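Local coordinates for Hut operon positive regulatory protein (Bacillus subtilis, PDB 1VEA) that binds hut mRNA in the presence of histidine as a homohexameric antiterminator and so switches on the operon for histidine utilization, at residues H77-A82 against I121-Y126; V86-M91 against H138-V143; K36-K41 against T56-S61. The protein carries 1 engineered substitution. One frame throughout, in Å; residues are numbered along the deposited sequence.

Interaction 1. Residues H77-A82 against I121-Y126; sequences HATMEA and IAVSLY. With HBN (N-(2-naphthyl)histidinamide), chain C.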
loop_
_atom_site.group_PDB
_atom_site.type_symbol
_atom_site.label_atom_id
_atom_site.label_comp_id
_atom_site.label_asym_id
_atom_site.label_seq_id
_atom_site.Cartn_x
_atom_site.Cartn_y
_atom_site.Cartn_z
ATOM N N HIS B 77 4.218 -16.494 -12.099
ATOM C CA HIS B 77 4.567 -16.000 -10.779
ATOM C C HIS B 77 5.834 -15.166 -10.798
ATOM O O HIS B 77 5.941 -14.149 -10.101
ATOM C CB HIS B 77 4.727 -17.179 -9.837
ATOM C CG HIS B 77 3.435 -17.857 -9.523
ATOM N ND1 HIS B 77 3.317 -19.226 -9.424
ATOM C CD2 HIS B 77 2.196 -17.353 -9.318
ATOM C CE1 HIS B 77 2.058 -19.538 -9.178
ATOM N NE2 HIS B 77 1.358 -18.419 -9.110
ATOM N N ALA B 78 6.792 -15.604 -11.601
ATOM C CA ALA B 78 8.062 -14.908 -11.746
ATOM C C ALA B 78 7.819 -13.543 -12.393
ATOM O O ALA B 78 8.387 -12.529 -11.988
ATOM C CB ALA B 78 8.988 -15.736 -12.613
ATOM N N THR B 79 6.955 -13.542 -13.400
ATOM C CA THR B 79 6.615 -12.348 -14.158
ATOM C C THR B 79 5.834 -11.345 -13.311
ATOM O O THR B 79 6.023 -10.129 -13.438
ATOM C CB THR B 79 5.774 -12.740 -15.398
ATOM O OG1 THR B 79 6.503 -13.695 -16.177
ATOM C CG2 THR B 79 5.454 -11.515 -16.252
ATOM N N MET B 80 4.952 -11.868 -12.457
ATOM C CA MET B 80 4.129 -11.046 -11.580
ATOM C C MET B 80 4.988 -10.343 -10.546
ATOM O O MET B 80 4.815 -9.157 -10.279
ATOM C CB MET B 80 3.079 -11.908 -10.880
ATOM C CG MET B 80 1.971 -12.406 -11.799
ATOM S SD MET B 80 1.070 -11.050 -12.623
ATOM C CE MET B 80 0.027 -10.463 -11.287
ATOM N N GLU B 81 5.918 -11.077 -9.952
ATOM C CA GLU B 81 6.787 -10.467 -8.965
ATOM C C GLU B 81 7.546 -9.339 -9.649
ATOM O O GLU B 81 7.643 -8.227 -9.109
ATOM C CB GLU B 81 7.774 -11.488 -8.394
ATOM C CG GLU B 81 8.941 -10.815 -7.698
ATOM C CD GLU B 81 9.407 -11.542 -6.457
ATOM O OE1 GLU B 81 9.102 -12.758 -6.316
ATOM O OE2 GLU B 81 10.084 -10.880 -5.629
ATOM N N ALA B 82 8.071 -9.630 -10.841
ATOM C CA ALA B 82 8.828 -8.649 -11.595
ATOM C C ALA B 82 7.943 -7.478 -12.002
ATOM O O ALA B 82 8.401 -6.333 -12.058
ATOM C CB ALA B 82 9.432 -9.288 -12.808
ATOM N N ILE B 121 14.210 -19.888 -12.852
ATOM C CA ILE B 121 13.820 -19.060 -13.972
ATOM C C ILE B 121 13.669 -17.619 -13.510
ATOM O O ILE B 121 12.959 -17.335 -12.547
ATOM C CB ILE B 121 12.498 -19.577 -14.577
ATOM C CG1 ILE B 121 12.046 -18.674 -15.712
ATOM C CG2 ILE B 121 11.426 -19.637 -13.519
ATOM C CD1 ILE B 121 10.890 -19.254 -16.474
ATOM N N ALA B 122 14.364 -16.709 -14.181
ATOM C CA ALA B 122 14.293 -15.306 -13.818
ATOM C C ALA B 122 13.638 -14.482 -14.917
ATOM O O ALA B 122 13.790 -14.755 -16.105
ATOM C CB ALA B 122 15.693 -14.768 -13.515
ATOM N N VAL B 123 12.892 -13.474 -14.493
ATOM C CA VAL B 123 12.204 -12.572 -15.399
ATOM C C VAL B 123 12.458 -11.182 -14.876
ATOM O O VAL B 123 11.973 -10.825 -13.801
ATOM C CB VAL B 123 10.691 -12.825 -15.397
ATOM C CG1 VAL B 123 9.971 -11.653 -16.025
ATOM C CG2 VAL B 123 10.381 -14.110 -16.145
ATOM N N SER B 124 13.234 -10.405 -15.617
ATOM C CA SER B 124 13.553 -9.038 -15.220
ATOM C C SER B 124 12.963 -8.060 -16.232
ATOM O O SER B 124 12.996 -8.302 -17.429
ATOM C CB SER B 124 15.070 -8.857 -15.141
ATOM O OG SER B 124 15.671 -9.267 -16.352
ATOM N N LEU B 125 12.432 -6.950 -15.746
ATOM C CA LEU B 125 11.826 -5.960 -16.619
ATOM C C LEU B 125 12.423 -4.573 -16.433
ATOM O O LEU B 125 12.687 -4.131 -15.315
ATOM C CB LEU B 125 10.324 -5.900 -16.348
ATOM C CG LEU B 125 9.654 -7.277 -16.392
ATOM C CD1 LEU B 125 8.434 -7.322 -15.480
ATOM C CD2 LEU B 125 9.296 -7.590 -17.818
ATOM N N TYR B 126 12.649 -3.886 -17.539
ATOM C CA TYR B 126 13.175 -2.539 -17.471
ATOM C C TYR B 126 12.514 -1.723 -18.546
ATOM O O TYR B 126 12.494 -2.120 -19.705
ATOM C CB TYR B 126 14.671 -2.505 -17.704
ATOM C CG TYR B 126 15.199 -1.090 -17.700
ATOM C CD1 TYR B 126 15.218 -0.335 -16.525
ATOM C CD2 TYR B 126 15.676 -0.507 -18.864
ATOM C CE1 TYR B 126 15.705 0.968 -16.513
ATOM C CE2 TYR B 126 16.163 0.785 -18.868
ATOM C CZ TYR B 126 16.180 1.520 -17.696
ATOM O OH TYR B 126 16.682 2.801 -17.719
HETATM C C1 HBN C . 5.804 -10.747 -4.319
HETATM C C2 HBN C . 4.517 -10.996 -3.795
HETATM C C3 HBN C . 3.603 -9.925 -3.593
HETATM C C4 HBN C . 3.967 -8.585 -3.914
HETATM C C4A HBN C . 5.255 -8.304 -4.444
HETATM C C8A HBN C . 6.193 -9.422 -4.648
HETATM C C8 HBN C . 7.455 -9.155 -5.168
HETATM C C7 HBN C . 7.872 -7.838 -5.510
HETATM C C6 HBN C . 6.972 -6.744 -5.314
HETATM C C5 HBN C . 5.669 -6.974 -4.782
HETATM N N1 HBN C . 9.043 -7.650 -5.991
HETATM N N HBN C . 12.109 -6.160 -7.595
HETATM C CA HBN C . 11.153 -7.167 -7.172
HETATM C C HBN C . 9.659 -6.903 -7.070
HETATM O O HBN C . 9.088 -6.186 -7.866
HETATM C CB HBN C . 11.488 -8.427 -6.856
HETATM C CG HBN C . 12.736 -9.244 -6.799
HETATM N ND1 HBN C . 12.721 -10.514 -6.261
HETATM C CD2 HBN C . 13.997 -8.887 -7.259
HETATM C CE1 HBN C . 14.023 -10.831 -6.448
HETATM N NE2 HBN C . 14.873 -9.931 -7.033
#

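Interaction 2. Residues V86-M91 against H138-V143; sequences VTRGEM and HETFGV. With HBN (N-(2-naphthyl)histidinamide), chain C.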
loop_
_atom_site.group_PDB
_atom_site.type_symbol
_atom_site.label_atom_id
_atom_site.label_comp_id
_atom_site.label_asym_id
_atom_site.label_seq_id
_atom_site.Cartn_x
_atom_site.Cartn_y
_atom_site.Cartn_z
ATOM N N VAL B 86 7.682 -3.426 -11.219
ATOM C CA VAL B 86 7.640 -2.380 -12.213
ATOM C C VAL B 86 6.522 -1.406 -11.792
ATOM O O VAL B 86 6.735 -0.202 -11.794
ATOM C CB VAL B 86 7.400 -2.968 -13.616
ATOM C CG1 VAL B 86 7.251 -1.853 -14.627
ATOM C CG2 VAL B 86 8.579 -3.862 -13.999
ATOM N N THR B 87 5.354 -1.925 -11.414
ATOM C CA THR B 87 4.252 -1.074 -10.965
ATOM C C THR B 87 4.552 -0.800 -9.500
ATOM O O THR B 87 3.828 -1.243 -8.595
ATOM C CB THR B 87 2.885 -1.787 -11.051
ATOM O OG1 THR B 87 2.814 -2.824 -10.064
ATOM C CG2 THR B 87 2.681 -2.392 -12.428
ATOM N N ARG B 88 5.647 -0.089 -9.267
ATOM C CA ARG B 88 6.082 0.214 -7.909
ATOM C C ARG B 88 4.967 0.719 -7.018
ATOM O O ARG B 88 4.299 -0.062 -6.344
ATOM C CB ARG B 88 7.219 1.234 -7.938
ATOM C CG ARG B 88 8.362 0.871 -6.999
ATOM C CD ARG B 88 9.707 1.215 -7.608
ATOM N NE ARG B 88 9.818 0.718 -8.977
ATOM C CZ ARG B 88 10.919 0.810 -9.715
ATOM N NH1 ARG B 88 12.011 1.378 -9.214
ATOM N NH2 ARG B 88 10.927 0.338 -10.952
ATOM N N GLY B 89 4.778 2.032 -7.025
ATOM C CA GLY B 89 3.749 2.655 -6.209
ATOM C C GLY B 89 3.371 3.984 -6.839
ATOM O O GLY B 89 2.187 4.275 -7.039
ATOM N N GLU B 90 4.382 4.796 -7.150
ATOM C CA GLU B 90 4.151 6.088 -7.789
ATOM C C GLU B 90 3.655 5.747 -9.192
ATOM O O GLU B 90 3.304 6.629 -9.984
ATOM C CB GLU B 90 5.449 6.905 -7.847
ATOM C CG GLU B 90 5.320 8.224 -8.604
ATOM C CD GLU B 90 6.569 9.088 -8.520
ATOM O OE1 GLU B 90 7.687 8.558 -8.714
ATOM O OE2 GLU B 90 6.428 10.305 -8.273
ATOM N N MET B 91 3.638 4.445 -9.476
ATOM C CA MET B 91 3.165 3.916 -10.743
ATOM C C MET B 91 1.761 3.363 -10.510
ATOM O O MET B 91 1.237 2.581 -11.306
ATOM C CB MET B 91 4.094 2.809 -11.252
ATOM C CG MET B 91 5.325 3.303 -12.025
ATOM S SD MET B 91 6.608 4.093 -11.029
ATOM C CE MET B 91 7.723 2.702 -10.720
ATOM N N HIS B 138 9.901 8.258 -16.045
ATOM C CA HIS B 138 10.348 7.528 -14.875
ATOM C C HIS B 138 10.862 6.161 -15.272
ATOM O O HIS B 138 10.346 5.543 -16.206
ATOM C CB HIS B 138 9.199 7.412 -13.876
ATOM C CG HIS B 138 8.729 8.738 -13.365
ATOM N ND1 HIS B 138 9.583 9.648 -12.778
ATOM C CD2 HIS B 138 7.505 9.316 -13.370
ATOM C CE1 HIS B 138 8.904 10.730 -12.441
ATOM N NE2 HIS B 138 7.641 10.553 -12.789
ATOM N N GLU B 139 11.903 5.707 -14.583
ATOM C CA GLU B 139 12.477 4.402 -14.874
ATOM C C GLU B 139 11.818 3.347 -14.003
ATOM O O GLU B 139 11.598 3.557 -12.809
ATOM C CB GLU B 139 13.985 4.395 -14.617
ATOM C CG GLU B 139 14.794 5.286 -15.519
ATOM C CD GLU B 139 16.282 5.211 -15.217
ATOM O OE1 GLU B 139 16.880 4.124 -15.386
ATOM O OE2 GLU B 139 16.859 6.240 -14.806
ATOM N N THR B 140 11.497 2.214 -14.612
ATOM C CA THR B 140 10.882 1.117 -13.888
ATOM C C THR B 140 11.788 -0.091 -13.904
ATOM O O THR B 140 12.587 -0.269 -14.815
ATOM C CB THR B 140 9.547 0.718 -14.484
ATOM O OG1 THR B 140 9.431 1.270 -15.802
ATOM C CG2 THR B 140 8.427 1.193 -13.599
ATOM N N PHE B 141 11.622 -0.944 -12.906
ATOM C CA PHE B 141 12.473 -2.101 -12.778
ATOM C C PHE B 141 11.859 -3.155 -11.867
ATOM O O PHE B 141 11.419 -2.854 -10.760
ATOM C CB PHE B 141 13.800 -1.622 -12.212
ATOM C CG PHE B 141 14.771 -2.711 -11.940
ATOM C CD1 PHE B 141 15.536 -3.250 -12.970
ATOM C CD2 PHE B 141 14.950 -3.184 -10.636
ATOM C CE1 PHE B 141 16.471 -4.242 -12.706
ATOM C CE2 PHE B 141 15.881 -4.176 -10.358
ATOM C CZ PHE B 141 16.646 -4.707 -11.395
ATOM N N GLY B 142 11.840 -4.394 -12.342
ATOM C CA GLY B 142 11.285 -5.469 -11.550
ATOM C C GLY B 142 11.926 -6.790 -11.906
ATOM O O GLY B 142 12.276 -7.021 -13.064
ATOM N N VAL B 143 12.098 -7.659 -10.914
ATOM C CA VAL B 143 12.681 -8.967 -11.169
ATOM C C VAL B 143 11.875 -10.029 -10.435
ATOM O O VAL B 143 11.373 -9.791 -9.347
ATOM C CB VAL B 143 14.156 -9.038 -10.702
ATOM C CG1 VAL B 143 14.722 -10.422 -10.991
ATOM C CG2 VAL B 143 14.984 -7.960 -11.391
HETATM C C1 HBN C . 5.804 -10.747 -4.319
HETATM C C2 HBN C . 4.517 -10.996 -3.795
HETATM C C3 HBN C . 3.603 -9.925 -3.593
HETATM C C4 HBN C . 3.967 -8.585 -3.914
HETATM C C4A HBN C . 5.255 -8.304 -4.444
HETATM C C8A HBN C . 6.193 -9.422 -4.648
HETATM C C8 HBN C . 7.455 -9.155 -5.168
HETATM C C7 HBN C . 7.872 -7.838 -5.510
HETATM C C6 HBN C . 6.972 -6.744 -5.314
HETATM C C5 HBN C . 5.669 -6.974 -4.782
HETATM N N1 HBN C . 9.043 -7.650 -5.991
HETATM N N HBN C . 12.109 -6.160 -7.595
HETATM C CA HBN C . 11.153 -7.167 -7.172
HETATM C C HBN C . 9.659 -6.903 -7.070
HETATM O O HBN C . 9.088 -6.186 -7.866
HETATM C CB HBN C . 11.488 -8.427 -6.856
HETATM C CG HBN C . 12.736 -9.244 -6.799
HETATM N ND1 HBN C . 12.721 -10.514 -6.261
HETATM C CD2 HBN C . 13.997 -8.887 -7.259
HETATM C CE1 HBN C . 14.023 -10.831 -6.448
HETATM N NE2 HBN C . 14.873 -9.931 -7.033
#

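Interaction 3. Residues K36-K41 against T56-S61; sequences KVCLGK and TASKKS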
loop_
_atom_site.group_PDB
_atom_site.type_symbol
_atom_site.label_atom_id
_atom_site.label_comp_id
_atom_site.label_asym_id
_atom_site.label_seq_id
_atom_site.Cartn_x
_atom_site.Cartn_y
_atom_site.Cartn_z
ATOM N N LYS B 36 18.873 -21.054 -20.916
ATOM C CA LYS B 36 17.918 -20.883 -22.008
ATOM C C LYS B 36 17.582 -19.408 -21.886
ATOM O O LYS B 36 17.206 -18.960 -20.805
ATOM C CB LYS B 36 16.656 -21.698 -21.750
ATOM C CG LYS B 36 16.887 -23.173 -21.539
ATOM C CD LYS B 36 17.229 -23.863 -22.842
ATOM C CE LYS B 36 17.121 -25.371 -22.688
ATOM N NZ LYS B 36 15.773 -25.761 -22.166
ATOM N N VAL B 37 17.711 -18.647 -22.968
ATOM C CA VAL B 37 17.428 -17.215 -22.891
ATOM C C VAL B 37 16.196 -16.808 -23.690
ATOM O O VAL B 37 15.564 -17.647 -24.322
ATOM C CB VAL B 37 18.641 -16.400 -23.353
ATOM C CG1 VAL B 37 18.446 -14.943 -23.014
ATOM C CG2 VAL B 37 19.895 -16.940 -22.696
ATOM N N CYS B 38 15.867 -15.517 -23.653
ATOM C CA CYS B 38 14.702 -14.972 -24.348
ATOM C C CYS B 38 14.491 -13.501 -23.968
ATOM O O CYS B 38 14.361 -13.186 -22.789
ATOM C CB CYS B 38 13.462 -15.782 -23.963
ATOM S SG CYS B 38 11.893 -15.012 -24.373
ATOM N N LEU B 39 14.458 -12.607 -24.961
ATOM C CA LEU B 39 14.250 -11.176 -24.713
ATOM C C LEU B 39 13.076 -10.628 -25.509
ATOM O O LEU B 39 12.480 -11.345 -26.313
ATOM C CB LEU B 39 15.487 -10.361 -25.071
ATOM C CG LEU B 39 16.769 -10.695 -24.330
ATOM C CD1 LEU B 39 17.307 -12.031 -24.818
ATOM C CD2 LEU B 39 17.780 -9.595 -24.573
ATOM N N GLY B 40 12.751 -9.354 -25.298
ATOM C CA GLY B 40 11.639 -8.762 -26.018
ATOM C C GLY B 40 11.248 -7.382 -25.528
ATOM O O GLY B 40 12.029 -6.699 -24.860
ATOM N N LYS B 41 10.031 -6.971 -25.874
ATOM C CA LYS B 41 9.499 -5.669 -25.491
ATOM C C LYS B 41 7.974 -5.683 -25.422
ATOM O O LYS B 41 7.319 -6.541 -26.017
ATOM C CB LYS B 41 9.933 -4.589 -26.492
ATOM C CG LYS B 41 11.268 -3.921 -26.184
ATOM C CD LYS B 41 11.493 -2.665 -27.052
ATOM C CE LYS B 41 11.925 -2.992 -28.487
ATOM N NZ LYS B 41 13.317 -3.538 -28.565
ATOM N N THR B 56 4.396 -16.097 -24.318
ATOM C CA THR B 56 4.566 -16.335 -25.748
ATOM C C THR B 56 6.016 -16.329 -26.208
ATOM O O THR B 56 6.545 -17.349 -26.653
ATOM C CB THR B 56 3.800 -15.273 -26.569
ATOM O OG1 THR B 56 2.390 -15.536 -26.498
ATOM C CG2 THR B 56 4.267 -15.276 -28.028
ATOM N N ALA B 57 6.647 -15.165 -26.125
ATOM C CA ALA B 57 8.035 -15.033 -26.531
ATOM C C ALA B 57 8.926 -16.099 -25.879
ATOM O O ALA B 57 9.970 -16.458 -26.420
ATOM C CB ALA B 57 8.539 -13.641 -26.177
ATOM N N SER B 58 8.500 -16.617 -24.731
ATOM C CA SER B 58 9.279 -17.615 -24.007
ATOM C C SER B 58 9.104 -19.051 -24.485
ATOM O O SER B 58 10.063 -19.822 -24.490
ATOM C CB SER B 58 8.956 -17.539 -22.516
ATOM O OG SER B 58 9.180 -16.231 -22.026
ATOM N N LYS B 59 7.887 -19.421 -24.869
ATOM C CA LYS B 59 7.642 -20.776 -25.345
ATOM C C LYS B 59 8.301 -20.976 -26.700
ATOM O O LYS B 59 8.899 -22.019 -26.967
ATOM C CB LYS B 59 6.143 -21.050 -25.467
ATOM C CG LYS B 59 5.410 -21.135 -24.139
ATOM C CD LYS B 59 3.956 -21.558 -24.339
ATOM C CE LYS B 59 3.195 -21.628 -23.013
ATOM N NZ LYS B 59 1.792 -22.117 -23.176
ATOM N N LYS B 60 8.194 -19.961 -27.552
ATOM C CA LYS B 60 8.771 -20.025 -28.881
ATOM C C LYS B 60 10.297 -20.155 -28.826
ATOM O O LYS B 60 10.900 -20.764 -29.706
ATOM C CB LYS B 60 8.359 -18.780 -29.688
ATOM C CG LYS B 60 9.453 -17.725 -29.875
ATOM C CD LYS B 60 10.374 -18.066 -31.045
ATOM C CE LYS B 60 11.736 -17.385 -30.927
ATOM N NZ LYS B 60 11.675 -15.901 -30.960
ATOM N N SER B 61 10.925 -19.605 -27.794
ATOM C CA SER B 61 12.381 -19.667 -27.694
ATOM C C SER B 61 12.913 -20.907 -26.991
ATOM O O SER B 61 14.117 -21.160 -27.005
ATOM C CB SER B 61 12.915 -18.421 -26.987
ATOM O OG SER B 61 12.595 -17.246 -27.711
#

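Interaction 1. Residues H77-A82 against I121-Y126
Ala82 turns its methyl toward the strand and meets two of its side chains. Its CB lies 3.5 Å from Leu125 CD1 and 4.0 Å from Val123 CG1. One turn earlier, Ala78 CB faces the other branch of the valine, CG2, at 4.1 Å. Val123 thus divides its two methyls between the alanines. With CG1 anti to the backbone N (chi1 164°), both branches also flank the Thr79 hydroxyl, and Thr79 OG1 is 3.9 Å from Val123 CG2. The valine lies aslant the threonine. The hydroxyl finds its polar partner in its own helix, at the carbonyl O of Leu75. No hydrogen bond joins helix and strand. Consistent with these small alanines, the segment axes approach to 7.5 Å, crossing at -31°.

Glu81 leaves the helix on another side and meets the bound naphthyl histidinamide. Its chain has CG anti to the backbone N, bends at chi2 and runs alongside the ligand, Glu81 CG 3.4 Å from naphthyl C8. Its OE2 accepts a bent hydrogen bond (138°) of 2.7 Å from ND1 of the ligand imidazole. OE1 forms a salt bridge with Arg88 of the second subunit. With an alanine in place of Glu81, the imidazole and that arginine would probably lose their shared carboxylate.

The strand lies between two helical layers. Ile54 of helix 47-61 touches Thr79, Val123 and Leu125 beside the contact. Ala122 and Ser124 point away from helix 70-86 and pack on helix 9-18. Strands 100-109 and 137-147 flank strand 120-130 in the sheet.

Interaction 2. Residues V86-M91 against H138-V143
Val86 holds CG1 anti to its backbone N (chi1 176°), which sets this branch against Thr140, with Val86 CG1 3.4 Å from Thr140 CB. The two side chains are nearly perpendicular. The second branch of Val86 reaches the strand itself, with CG2 3.7 Å from Gly142 N. Gly142 has no side chain, and Val86 lies close over its backbone. Met91 bends at chi2 (72°) and again at chi3, which brings its terminal methyl back to the same threonine. Met91 CE is 3.3 Å from Thr140 CG2, and the two side chains run antiparallel alongside each other. The Thr140 hydroxyl makes a weak hydrogen bond to Gly127 O.

Arg88 brings its guanidinium edge to the backbone of Thr140 and Phe141. The modelled approach of NH2 to Phe141 N pairs two donors and is doubtful. NE is tied to Gly85 O, and NH1 makes a weak hydrogen bond to Val143 O of the second subunit. At the other end, Glu90 OE1 sits over one face of the His138 ring, 4.5 Å from His138 CE1. NE2 of this histidine bonds to Tyr76 OH of the fifth subunit. Glu139 OE1 bonds to Tyr126 OH of its own chain and to the backbone N of Arg11 of the second subunit. Beyond Gly142, Val143 packs on the ligand imidazole, its CB 3.4 Å from CD2 of the naphthyl histidinamide.

No hydrogen bond joins the two segments. The contact is mainly packing around Thr140, with the Arg88 guanidinium brought up to the strand backbone. Polar ends of Arg88, His138 and Glu139 are spent partly on neighbouring subunits, so this contact probably links the strand to the subunit interface beside the ligand.

Interaction 3. Residues K36-K41 against T56-S61
Cys38 is at the centre of the packing between the chain leading into strand 39-42 and helix 47-61. Its CB points toward the helix, and SG stands anti to the backbone N (chi1 165°), which carries the sulfur onto the helix surface near Ala57 and Ser58. The Ala57 methyl also points toward the strand, and Cys38 SG lies 4.0 Å from Ala57 CB. The sulfur is 3.7 Å from Ser58 CA as well. One turn along the helix, Ser61 packs against the base of the cysteine side chain, with Ser61 CB 4.1 Å from Cys38 CB. The same Ser61 CB rests 3.8 Å from the backbone oxygen Val37 O.

Oxygens of the helix lie near the sulfur, but no hydrogen bond crosses between the segments. Ala57 O is the nearest atom, 3.2 Å from Cys38 SG. Ser58 OG is next to the sulfur too, at 3.8 Å, but its hydrogen bond goes back into the helix, to Ile54 O.

Within the segment 56-61, Ser61 OG donates to Ala57 O at 3.0 Å, almost in line with the carbonyl bond (178°). The oxygen that lies against the sulfur is therefore also gripped by the hydroxyl of Ser61. This bond probably restrains the rotation of the Ser61 side chain.

Around the contact, Cys38 and Ser58 both pack on Val63, in the loop after the helix. Cys38 pairs through its backbone with Val106 of strand 100-109, and Ala57 and Ser58 touch Phe104 and Val106 of that strand. Val37 and Leu39 point away from helix 47-61. They pack on helices 23-31 and 9-18, which places this outer strand of the sheet between helices.

All three contacts set helical or loop segments against one four-stranded antiparallel sheet. Interaction 1 is the deeply buried one, on an inner strand near the centre of the chain. Interaction 3 is also buried where it touches, but it lies on the outer strand 39-42 and meets no other subunit. Interaction 2 is on the opposite outer strand, is only partly buried and faces several subunits. Interactions 1 and 2 share neighbouring strands, joined by a probable Leu125 N to Gly142 O hydrogen bond, and both reach the bound histidine analogue. Their chemistry differs: aliphatic packing in 1, with an acid turned to the ligand, aliphatic and charged groups in 2, and a cysteine among serines in 3.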